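Local coordinates for N2152 (Neocallimastix frontalis, PDB 5U22), which probably hydrolyses rare arabinosyl substrates as a polyspecific family 39 glycoside hydrolase built from a TIM barrel and a beta sandwich, at residues A[66-74]-A[81-89]; A[110-120]-A[145-156]. All blocks are in the same frame, centred on the assembly; numbering follows the deposited sequence.

Contact 1: A[66-74]-A[81-89]; sequences VMRAPARAG and IGDVIKVAQ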
loop_
_atom_site.group_PDB
_atom_site.type_symbol
_atom_site.label_atom_id
_atom_site.label_comp_id
_atom_site.label_asym_id
_atom_site.label_seq_id
_atom_site.Cartn_x
_atom_site.Cartn_y
_atom_site.Cartn_z
ATOM N N VAL A 66 -3.572 2.813 -5.877
ATOM C CA VAL A 66 -3.732 4.205 -5.468
ATOM C C VAL A 66 -2.365 4.777 -5.132
ATOM O O VAL A 66 -1.657 4.229 -4.275
ATOM C CB VAL A 66 -4.672 4.362 -4.261
ATOM C CG1 VAL A 66 -4.866 5.834 -3.963
ATOM C CG2 VAL A 66 -6.009 3.694 -4.519
ATOM N N MET A 67 -2.001 5.885 -5.791
ATOM C CA MET A 67 -0.813 6.642 -5.423
ATOM C C MET A 67 -1.182 7.751 -4.443
ATOM O O MET A 67 -2.357 7.991 -4.157
ATOM C CB MET A 67 -0.143 7.243 -6.663
ATOM C CG MET A 67 0.207 6.233 -7.731
ATOM S SD MET A 67 1.451 5.007 -7.241
ATOM C CE MET A 67 2.982 5.936 -7.321
ATOM N N ARG A 68 -0.168 8.464 -3.946
ATOM C CA ARG A 68 -0.374 9.642 -3.108
ATOM C C ARG A 68 0.535 10.759 -3.591
ATOM O O ARG A 68 1.698 10.523 -3.935
ATOM C CB ARG A 68 -0.097 9.323 -1.632
ATOM C CG ARG A 68 -0.449 10.423 -0.610
ATOM C CD ARG A 68 -0.553 9.713 0.738
ATOM N NE ARG A 68 -0.787 10.514 1.940
ATOM C CZ ARG A 68 0.148 10.776 2.857
ATOM N NH1 ARG A 68 1.406 10.383 2.676
ATOM N NH2 ARG A 68 -0.174 11.451 3.952
ATOM N N ALA A 69 -0.006 11.971 -3.641
ATOM C CA ALA A 69 0.733 13.094 -4.200
ATOM C C ALA A 69 0.296 14.366 -3.499
ATOM O O ALA A 69 -0.830 14.435 -2.989
ATOM C CB ALA A 69 0.510 13.215 -5.720
ATOM N N PRO A 70 1.156 15.385 -3.459
ATOM C CA PRO A 70 0.788 16.655 -2.825
ATOM C C PRO A 70 -0.229 17.425 -3.648
ATOM O O PRO A 70 -0.186 17.431 -4.878
ATOM C CB PRO A 70 2.119 17.414 -2.773
ATOM C CG PRO A 70 2.898 16.852 -3.971
ATOM C CD PRO A 70 2.555 15.381 -3.936
ATOM N N ALA A 71 -1.130 18.130 -2.949
ATOM C CA ALA A 71 -2.122 18.938 -3.655
ATOM C C ALA A 71 -1.466 20.045 -4.477
ATOM O O ALA A 71 -1.985 20.420 -5.536
ATOM C CB ALA A 71 -3.133 19.531 -2.662
ATOM N N ARG A 72 -0.336 20.584 -4.006
ATOM C CA ARG A 72 0.437 21.580 -4.733
ATOM C C ARG A 72 1.917 21.243 -4.626
ATOM O O ARG A 72 2.356 20.618 -3.660
ATOM C CB ARG A 72 0.209 22.994 -4.190
ATOM C CG ARG A 72 -1.218 23.475 -4.267
ATOM C CD ARG A 72 -1.671 23.679 -5.707
ATOM N NE ARG A 72 -2.790 24.611 -5.775
ATOM C CZ ARG A 72 -3.559 24.822 -6.844
ATOM N NH1 ARG A 72 -3.378 24.152 -7.975
ATOM N NH2 ARG A 72 -4.524 25.728 -6.776
ATOM N N ALA A 73 2.683 21.659 -5.628
ATOM C CA ALA A 73 4.130 21.506 -5.597
ATOM C C ALA A 73 4.775 22.769 -6.149
ATOM O O ALA A 73 4.155 23.532 -6.895
ATOM C CB ALA A 73 4.589 20.280 -6.404
ATOM N N GLY A 74 6.041 22.968 -5.806
ATOM C CA GLY A 74 6.752 24.116 -6.337
ATOM C C GLY A 74 6.979 25.214 -5.323
ATOM O O GLY A 74 7.092 24.951 -4.123
ATOM N N ILE A 81 8.193 19.087 -6.326
ATOM C CA ILE A 81 7.636 18.168 -7.317
ATOM C C ILE A 81 6.372 17.501 -6.789
ATOM O O ILE A 81 6.086 17.510 -5.590
ATOM C CB ILE A 81 8.651 17.071 -7.734
ATOM C CG1 ILE A 81 8.784 15.968 -6.674
ATOM C CG2 ILE A 81 10.006 17.664 -8.116
ATOM C CD1 ILE A 81 9.323 16.393 -5.310
ATOM N N GLY A 82 5.616 16.906 -7.715
ATOM C CA GLY A 82 4.585 15.940 -7.393
ATOM C C GLY A 82 3.153 16.381 -7.590
ATOM O O GLY A 82 2.251 15.701 -7.086
ATOM N N ASP A 83 2.911 17.477 -8.307
ATOM C CA ASP A 83 1.572 18.053 -8.405
ATOM C C ASP A 83 0.534 16.982 -8.717
ATOM O O ASP A 83 0.644 16.268 -9.715
ATOM C CB ASP A 83 1.557 19.138 -9.478
ATOM C CG ASP A 83 0.190 19.772 -9.645
ATOM O OD1 ASP A 83 -0.619 19.231 -10.427
ATOM O OD2 ASP A 83 -0.067 20.815 -9.008
ATOM N N VAL A 84 -0.480 16.876 -7.853
ATOM C CA VAL A 84 -1.412 15.757 -7.948
ATOM C C VAL A 84 -2.268 15.849 -9.201
ATOM O O VAL A 84 -2.681 14.820 -9.743
ATOM C CB VAL A 84 -2.283 15.671 -6.683
ATOM C CG1 VAL A 84 -3.261 16.866 -6.605
ATOM C CG2 VAL A 84 -3.027 14.314 -6.623
ATOM N N ILE A 85 -2.552 17.057 -9.693
ATOM C CA ILE A 85 -3.349 17.142 -10.913
ATOM C C ILE A 85 -2.551 16.623 -12.104
ATOM O O ILE A 85 -3.082 15.892 -12.950
ATOM C CB ILE A 85 -3.860 18.579 -11.135
ATOM C CG1 ILE A 85 -4.905 18.915 -10.065
ATOM C CG2 ILE A 85 -4.468 18.704 -12.529
ATOM C CD1 ILE A 85 -5.481 20.308 -10.161
ATOM N N LYS A 86 -1.263 16.980 -12.180
ATOM C CA LYS A 86 -0.396 16.419 -13.211
ATOM C C LYS A 86 -0.227 14.916 -13.037
ATOM O O LYS A 86 -0.167 14.174 -14.024
ATOM C CB LYS A 86 0.975 17.104 -13.200
ATOM C CG LYS A 86 0.970 18.603 -13.529
ATOM C CD LYS A 86 -0.084 18.971 -14.585
ATOM C CE LYS A 86 0.303 18.548 -15.997
ATOM N NZ LYS A 86 -0.888 18.093 -16.788
ATOM N N VAL A 87 -0.135 14.443 -11.792
ATOM C CA VAL A 87 0.044 13.009 -11.572
ATOM C C VAL A 87 -1.218 12.255 -11.971
ATOM O O VAL A 87 -1.154 11.206 -12.632
ATOM C CB VAL A 87 0.432 12.742 -10.106
ATOM C CG1 VAL A 87 0.389 11.247 -9.797
ATOM C CG2 VAL A 87 1.817 13.302 -9.825
ATOM N N ALA A 88 -2.388 12.785 -11.584
ATOM C CA ALA A 88 -3.653 12.177 -11.983
ATOM C C ALA A 88 -3.779 12.100 -13.499
ATOM O O ALA A 88 -4.321 11.124 -14.032
ATOM C CB ALA A 88 -4.825 12.958 -11.385
ATOM N N GLN A 89 -3.266 13.102 -14.219
ATOM C CA GLN A 89 -3.322 13.013 -15.678
ATOM C C GLN A 89 -2.444 11.882 -16.200
ATOM O O GLN A 89 -2.845 11.150 -17.113
ATOM C CB GLN A 89 -2.916 14.339 -16.320
ATOM C CG GLN A 89 -2.949 14.308 -17.850
ATOM C CD GLN A 89 -4.334 14.014 -18.441
ATOM O OE1 GLN A 89 -5.334 14.632 -18.066
ATOM N NE2 GLN A 89 -4.388 13.073 -19.384
HETATM O O HOH W 1 -2.432 21.312 -8.089
HETATM O O HOH W 2 1.237 22.774 -7.951
#
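Ala69 and Pro70, at the end of strand 66-70, pack closely against the turn that leads into helix 84-89. The carbonyl of Gly82 lies at the centre of the fit: its O is 3.3 Å from Ala69 CB and meets the next residue too, with Pro70 CD 3.2 Å from Gly82 O. The two methyls of Val84 spread along the strand end. Val84 CG2 rests on Ala69 CB at 3.8 Å, while Val84 CG1 reaches toward Ala71 CA and Pro70 O. One turn further on, Val87 CG2 touches the same Ala69 methyl more loosely. A single direct backbone link crosses here, Val84 N to Pro70 O at 3.0 Å, and its bent geometry makes it weak. Beyond it Ala73 CB is again close, 3.3 Å from Ile81 O.

The looser part is the water layer between Asp83 and Arg72. Asp83 is the helix N-cap; its CG, anti to the backbone N (chi1 179°), carries the carboxylate beside its own carbonyl carbon, where OD1 caps the helix and OD2 faces the waters. Asp83 OD1 accepts from Lys86 N through its anti lone pair (2.9 Å, 163°), whereas Asp83 OD2 receives two waters. One bridges to Ala71 O and Arg72 NH1, linking guanidinium and carboxylate without direct contact of their charged atoms; the other reaches Ala73 N. The guanidinium's salt bridge goes to Asp130.

Strand and helix run nearly antiparallel, at 148° with axes 7.9 Å apart, as expected for the first half of a beta-alpha-beta unit completed by strand 98-102. Val84 also touches Val99 of that strand and, with Ala71, Phe127 of helix 117-134.

Contact 2: A[110-120]-A[145-156]; sequences WPYRWPGIQTW and WNEPDVTWKDSN
Both faces of the Trp145 indole are covered: Tyr112 presents its edge to one (centroids 5.1 Å apart, planes at 64°), and Trp152 CE3 lies over the opposite one. The edge of Trp145 in turn points at the face of Trp120, with six-membered centroids 5.3 Å apart. A further T-shaped pair sends the edge of Trp152 into the face of Trp114, at 4.9 Å between six-membered rings; Pro115 and Gly116 lie over the other face of Trp114. These rings join two loops of the TIM barrel, one preceding helix 117-134 and the other following strand 139-143. The second loop carries the Asn-Glu-Pro sequence of clan GH-A glycosidases, whose glutamate is the usual acid/base, consistent with such a role for Glu147.

Trp110, followed by a cis peptide bond to Pro111, lies beside the Asn146-Glu147 pair, its ring edge near Glu147 OE1 and Asn146 ND2. Thr151 CG2 sits over its face, 3.4 Å from the centroid of the six-membered ring and 13° off the normal, a CH-pi contact. Thr151 CG2 is anti to its carbonyl carbon, while Thr151 OG1 turns back (chi1 60°) and accepts a bent hydrogen bond from Trp145 NE1, 3.0 Å away and tilted from the indole plane. A molecule of BTB, probably from the crystallisation liquor, hydrogen-bonds to both Glu147 OE1 and Asn146 ND2, marking a polar pocket here; His213 holds Glu147 OE2.

Waters link Asn156 to the Tyr112 and Trp114 backbone, and Asn156 CB makes a CH-pi contact over the face of the five-membered ring of Trp114. Asn146 ND2 donates in its amide plane and almost straight to Tyr112 OH at 2.9 Å, an oxygen also hydrogen-bonded to Asp105.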
loop_
_atom_site.group_PDB
_atom_site.type_symbol
_atom_site.label_atom_id
_atom_site.label_comp_id
_atom_site.label_asym_id
_atom_site.label_seq_id
_atom_site.Cartn_x
_atom_site.Cartn_y
_atom_site.Cartn_z
ATOM N N TRP A 110 8.719 21.258 7.807
ATOM C CA TRP A 110 8.361 20.093 8.614
ATOM C C TRP A 110 8.845 20.297 10.048
ATOM O O TRP A 110 10.055 20.351 10.293
ATOM C CB TRP A 110 8.946 18.799 8.040
ATOM C CG TRP A 110 8.459 17.573 8.773
ATOM C CD1 TRP A 110 9.043 16.979 9.852
ATOM C CD2 TRP A 110 7.281 16.803 8.482
ATOM N NE1 TRP A 110 8.309 15.886 10.251
ATOM C CE2 TRP A 110 7.221 15.756 9.429
ATOM C CE3 TRP A 110 6.278 16.894 7.511
ATOM C CZ2 TRP A 110 6.193 14.800 9.435
ATOM C CZ3 TRP A 110 5.246 15.949 7.525
ATOM C CH2 TRP A 110 5.217 14.914 8.482
ATOM N N PRO A 111 7.906 20.429 11.004
ATOM C CA PRO A 111 6.447 20.399 10.817
ATOM C C PRO A 111 5.912 21.531 9.951
ATOM O O PRO A 111 6.536 22.592 9.911
ATOM C CB PRO A 111 5.914 20.520 12.241
ATOM C CG PRO A 111 7.030 19.965 13.097
ATOM C CD PRO A 111 8.263 20.479 12.431
ATOM N N TYR A 112 4.795 21.273 9.264
ATOM C CA TYR A 112 4.180 22.259 8.377
ATOM C C TYR A 112 4.068 23.618 9.046
ATOM O O TYR A 112 3.652 23.732 10.202
ATOM C CB TYR A 112 2.785 21.802 7.947
ATOM C CG TYR A 112 2.777 20.495 7.198
ATOM C CD1 TYR A 112 3.193 20.434 5.875
ATOM C CD2 TYR A 112 2.369 19.314 7.817
ATOM C CE1 TYR A 112 3.195 19.231 5.183
ATOM C CE2 TYR A 112 2.367 18.110 7.133
ATOM C CZ TYR A 112 2.789 18.078 5.818
ATOM O OH TYR A 112 2.804 16.890 5.123
ATOM N N ARG A 113 4.410 24.658 8.300
ATOM C CA ARG A 113 4.324 26.011 8.834
ATOM C C ARG A 113 2.903 26.507 8.623
ATOM O O ARG A 113 2.532 26.921 7.522
ATOM C CB ARG A 113 5.362 26.910 8.172
ATOM C CG ARG A 113 6.765 26.612 8.666
ATOM C CD ARG A 113 7.662 27.811 8.477
ATOM N NE ARG A 113 8.042 27.948 7.080
ATOM C CZ ARG A 113 9.020 27.250 6.521
ATOM N NH1 ARG A 113 9.698 26.370 7.243
ATOM N NH2 ARG A 113 9.312 27.425 5.239
ATOM N N TRP A 114 2.101 26.441 9.683
ATOM C CA TRP A 114 0.698 26.827 9.605
ATOM C C TRP A 114 0.584 28.324 9.342
ATOM O O TRP A 114 1.183 29.122 10.077
ATOM C CB TRP A 114 0.002 26.464 10.908
ATOM C CG TRP A 114 -1.435 26.859 11.016
ATOM C CD1 TRP A 114 -1.955 27.860 11.790
ATOM C CD2 TRP A 114 -2.546 26.251 10.346
ATOM N NE1 TRP A 114 -3.328 27.902 11.648
ATOM C CE2 TRP A 114 -3.712 26.930 10.761
ATOM C CE3 TRP A 114 -2.669 25.200 9.434
ATOM C CZ2 TRP A 114 -4.980 26.588 10.299
ATOM C CZ3 TRP A 114 -3.932 24.862 8.978
ATOM C CH2 TRP A 114 -5.069 25.555 9.407
ATOM N N PRO A 115 -0.154 28.742 8.315
ATOM C CA PRO A 115 -0.263 30.175 7.987
ATOM C C PRO A 115 -1.520 30.845 8.522
ATOM O O PRO A 115 -1.782 31.993 8.140
ATOM C CB PRO A 115 -0.294 30.138 6.456
ATOM C CG PRO A 115 -1.129 28.910 6.168
ATOM C CD PRO A 115 -0.802 27.907 7.285
ATOM N N GLY A 116 -2.283 30.172 9.361
ATOM C CA GLY A 116 -3.575 30.689 9.755
ATOM C C GLY A 116 -4.691 30.069 8.936
ATOM O O GLY A 116 -4.516 29.703 7.770
ATOM N N ILE A 117 -5.868 29.956 9.558
ATOM C CA ILE A 117 -7.001 29.285 8.922
ATOM C C ILE A 117 -7.409 30.002 7.638
ATOM O O ILE A 117 -7.888 29.372 6.689
ATOM C CB ILE A 117 -8.174 29.177 9.926
ATOM C CG1 ILE A 117 -9.250 28.191 9.461
ATOM C CG2 ILE A 117 -8.809 30.549 10.199
ATOM C CD1 ILE A 117 -8.882 26.740 9.667
ATOM N N GLN A 118 -7.221 31.323 7.577
ATOM C CA GLN A 118 -7.666 32.059 6.399
ATOM C C GLN A 118 -6.891 31.631 5.161
ATOM O O GLN A 118 -7.482 31.301 4.129
ATOM C CB GLN A 118 -7.528 33.560 6.647
ATOM C CG GLN A 118 -8.412 34.059 7.786
ATOM C CD GLN A 118 -7.678 34.161 9.117
ATOM O OE1 GLN A 118 -6.763 33.385 9.398
ATOM N NE2 GLN A 118 -8.089 35.121 9.949
ATOM N N THR A 119 -5.561 31.627 5.247
ATOM C CA THR A 119 -4.740 31.225 4.102
ATOM C C THR A 119 -4.926 29.751 3.772
ATOM O O THR A 119 -4.984 29.372 2.599
ATOM C CB THR A 119 -3.274 31.533 4.387
ATOM O OG1 THR A 119 -3.100 32.950 4.438
ATOM C CG2 THR A 119 -2.355 30.954 3.299
ATOM N N TRP A 120 -5.013 28.904 4.795
ATOM C CA TRP A 120 -5.307 27.491 4.566
ATOM C C TRP A 120 -6.563 27.319 3.717
ATOM O O TRP A 120 -6.572 26.569 2.733
ATOM C CB TRP A 120 -5.449 26.797 5.917
ATOM C CG TRP A 120 -5.825 25.337 5.913
ATOM C CD1 TRP A 120 -6.932 24.791 6.498
ATOM C CD2 TRP A 120 -5.077 24.240 5.367
ATOM N NE1 TRP A 120 -6.928 23.430 6.345
ATOM C CE2 TRP A 120 -5.804 23.062 5.650
ATOM C CE3 TRP A 120 -3.875 24.136 4.657
ATOM C CZ2 TRP A 120 -5.370 21.796 5.249
ATOM C CZ3 TRP A 120 -3.439 22.864 4.253
ATOM C CH2 TRP A 120 -4.186 21.714 4.559
ATOM N N TRP A 145 -4.891 16.301 6.222
ATOM C CA TRP A 145 -3.630 16.608 6.887
ATOM C C TRP A 145 -2.678 15.429 6.724
ATOM O O TRP A 145 -2.947 14.487 5.973
ATOM C CB TRP A 145 -3.875 16.950 8.360
ATOM C CG TRP A 145 -2.752 17.742 8.988
ATOM C CD1 TRP A 145 -1.894 17.322 9.972
ATOM C CD2 TRP A 145 -2.369 19.080 8.665
ATOM N NE1 TRP A 145 -0.999 18.324 10.283
ATOM C CE2 TRP A 145 -1.280 19.419 9.504
ATOM C CE3 TRP A 145 -2.846 20.035 7.760
ATOM C CZ2 TRP A 145 -0.654 20.664 9.449
ATOM C CZ3 TRP A 145 -2.228 21.285 7.715
ATOM C CH2 TRP A 145 -1.142 21.587 8.559
ATOM N N ASN A 146 -1.550 15.484 7.434
ATOM C CA ASN A 146 -0.535 14.433 7.363
ATOM C C ASN A 146 0.176 14.398 8.701
ATOM O O ASN A 146 0.783 15.399 9.098
ATOM C CB ASN A 146 0.469 14.696 6.234
ATOM C CG ASN A 146 1.543 13.611 6.123
ATOM O OD1 ASN A 146 1.268 12.423 6.281
ATOM N ND2 ASN A 146 2.775 14.027 5.829
ATOM N N GLU A 147 0.091 13.260 9.384
ATOM C CA GLU A 147 0.786 13.031 10.648
ATOM C C GLU A 147 0.568 14.171 11.652
ATOM O O GLU A 147 1.536 14.795 12.108
ATOM C CB GLU A 147 2.267 12.788 10.407
ATOM C CG GLU A 147 2.476 11.613 9.442
ATOM C CD GLU A 147 3.870 11.021 9.467
ATOM O OE1 GLU A 147 4.837 11.734 9.835
ATOM O OE2 GLU A 147 3.995 9.822 9.109
ATOM N N PRO A 148 -0.677 14.436 12.032
ATOM C CA PRO A 148 -0.913 15.476 13.040
ATOM C C PRO A 148 -0.239 15.166 14.359
ATOM O O PRO A 148 0.108 16.097 15.102
ATOM C CB PRO A 148 -2.440 15.486 13.168
ATOM C CG PRO A 148 -2.845 14.063 12.796
ATOM C CD PRO A 148 -1.913 13.715 11.675
ATOM N N ASP A 149 -0.026 13.875 14.660
ATOM C CA ASP A 149 0.665 13.471 15.876
ATOM C C ASP A 149 2.142 13.834 15.844
ATOM O O ASP A 149 2.813 13.727 16.876
ATOM C CB ASP A 149 0.473 11.958 16.151
ATOM C CG ASP A 149 0.600 11.076 14.902
ATOM O OD1 ASP A 149 0.718 11.594 13.776
ATOM O OD2 ASP A 149 0.561 9.831 15.071
ATOM N N VAL A 150 2.643 14.282 14.695
ATOM C CA VAL A 150 3.998 14.782 14.556
ATOM C C VAL A 150 4.015 16.279 14.267
ATOM O O VAL A 150 4.879 16.999 14.772
ATOM C CB VAL A 150 4.751 14.003 13.455
ATOM C CG1 VAL A 150 6.129 14.610 13.190
ATOM C CG2 VAL A 150 4.894 12.553 13.838
ATOM N N THR A 151 3.045 16.776 13.488
ATOM C CA THR A 151 3.165 18.102 12.890
ATOM C C THR A 151 2.169 19.139 13.382
ATOM O O THR A 151 2.391 20.326 13.134
ATOM C CB THR A 151 3.033 18.024 11.363
ATOM O OG1 THR A 151 1.749 17.479 11.009
ATOM C CG2 THR A 151 4.137 17.175 10.798
ATOM N N TRP A 152 1.083 18.754 14.051
ATOM C CA TRP A 152 0.160 19.770 14.535
ATOM C C TRP A 152 0.650 20.347 15.860
ATOM O O TRP A 152 1.086 19.613 16.748
ATOM C CB TRP A 152 -1.260 19.221 14.695
ATOM C CG TRP A 152 -2.180 20.391 14.889
ATOM C CD1 TRP A 152 -2.631 20.893 16.077
ATOM C CD2 TRP A 152 -2.638 21.285 13.872
ATOM N NE1 TRP A 152 -3.388 22.022 15.852
ATOM C CE2 TRP A 152 -3.409 22.283 14.507
ATOM C CE3 TRP A 152 -2.490 21.327 12.478
ATOM C CZ2 TRP A 152 -4.038 23.301 13.800
ATOM C CZ3 TRP A 152 -3.112 22.345 11.775
ATOM C CH2 TRP A 152 -3.870 23.322 12.436
ATOM N N LYS A 153 0.573 21.674 15.990
ATOM C CA LYS A 153 1.045 22.385 17.177
ATOM C C LYS A 153 -0.085 23.240 17.729
ATOM O O LYS A 153 -0.730 23.975 16.973
ATOM C CB LYS A 153 2.250 23.274 16.850
ATOM C CG LYS A 153 3.445 22.548 16.242
ATOM C CD LYS A 153 3.937 21.398 17.129
ATOM C CE LYS A 153 5.081 20.636 16.450
ATOM N NZ LYS A 153 5.492 19.428 17.222
ATOM N N ASP A 154 -0.316 23.150 19.046
ATOM C CA ASP A 154 -1.361 23.956 19.681
ATOM C C ASP A 154 -1.176 25.438 19.400
ATOM O O ASP A 154 -2.156 26.195 19.355
ATOM C CB ASP A 154 -1.371 23.736 21.198
ATOM C CG ASP A 154 -1.991 22.408 21.610
ATOM O OD1 ASP A 154 -2.769 21.824 20.823
ATOM O OD2 ASP A 154 -1.700 21.963 22.744
ATOM N N SER A 155 0.071 25.873 19.222
ATOM C CA SER A 155 0.374 27.269 18.944
ATOM C C SER A 155 -0.145 27.737 17.590
ATOM O O SER A 155 -0.072 28.936 17.302
ATOM C CB SER A 155 1.884 27.486 19.014
ATOM O OG SER A 155 2.528 26.717 18.020
ATOM N N ASN A 156 -0.651 26.830 16.748
ATOM C CA ASN A 156 -1.309 27.237 15.507
ATOM C C ASN A 156 -2.567 28.065 15.757
ATOM O O ASN A 156 -3.064 28.702 14.821
ATOM C CB ASN A 156 -1.674 26.009 14.659
ATOM C CG ASN A 156 -0.458 25.298 14.097
ATOM O OD1 ASN A 156 0.662 25.801 14.188
ATOM N ND2 ASN A 156 -0.678 24.134 13.482
HETATM O O HOH W 3 1.628 22.655 11.957
HETATM O O HOH W 4 2.967 25.815 12.567
#

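Contact 1 closes before contact 2 opens along the chain, and their centres lie 20 Å apart in the same barrel domain. Strands 66-70 and 139-143 flank strand 98-102 in the parallel sheet; contact 1 uses the first, and contact 2 begins just beyond the end of 139-143. Helix 117-134 connects them on the outside, since its first turn belongs to contact 2 and its Phe127 packs against contact 1. The two contacts also touch directly: Arg68 NH2 is 2.9 Å from Asn146 OD1, a probable hydrogen bond. Salt bridges from Arg68 to Glu143 and Glu246 join strand 66-70 to strands 139-143 and 242-247, the latter probably the nucleophile-bearing strand of clan GH-A enzymes.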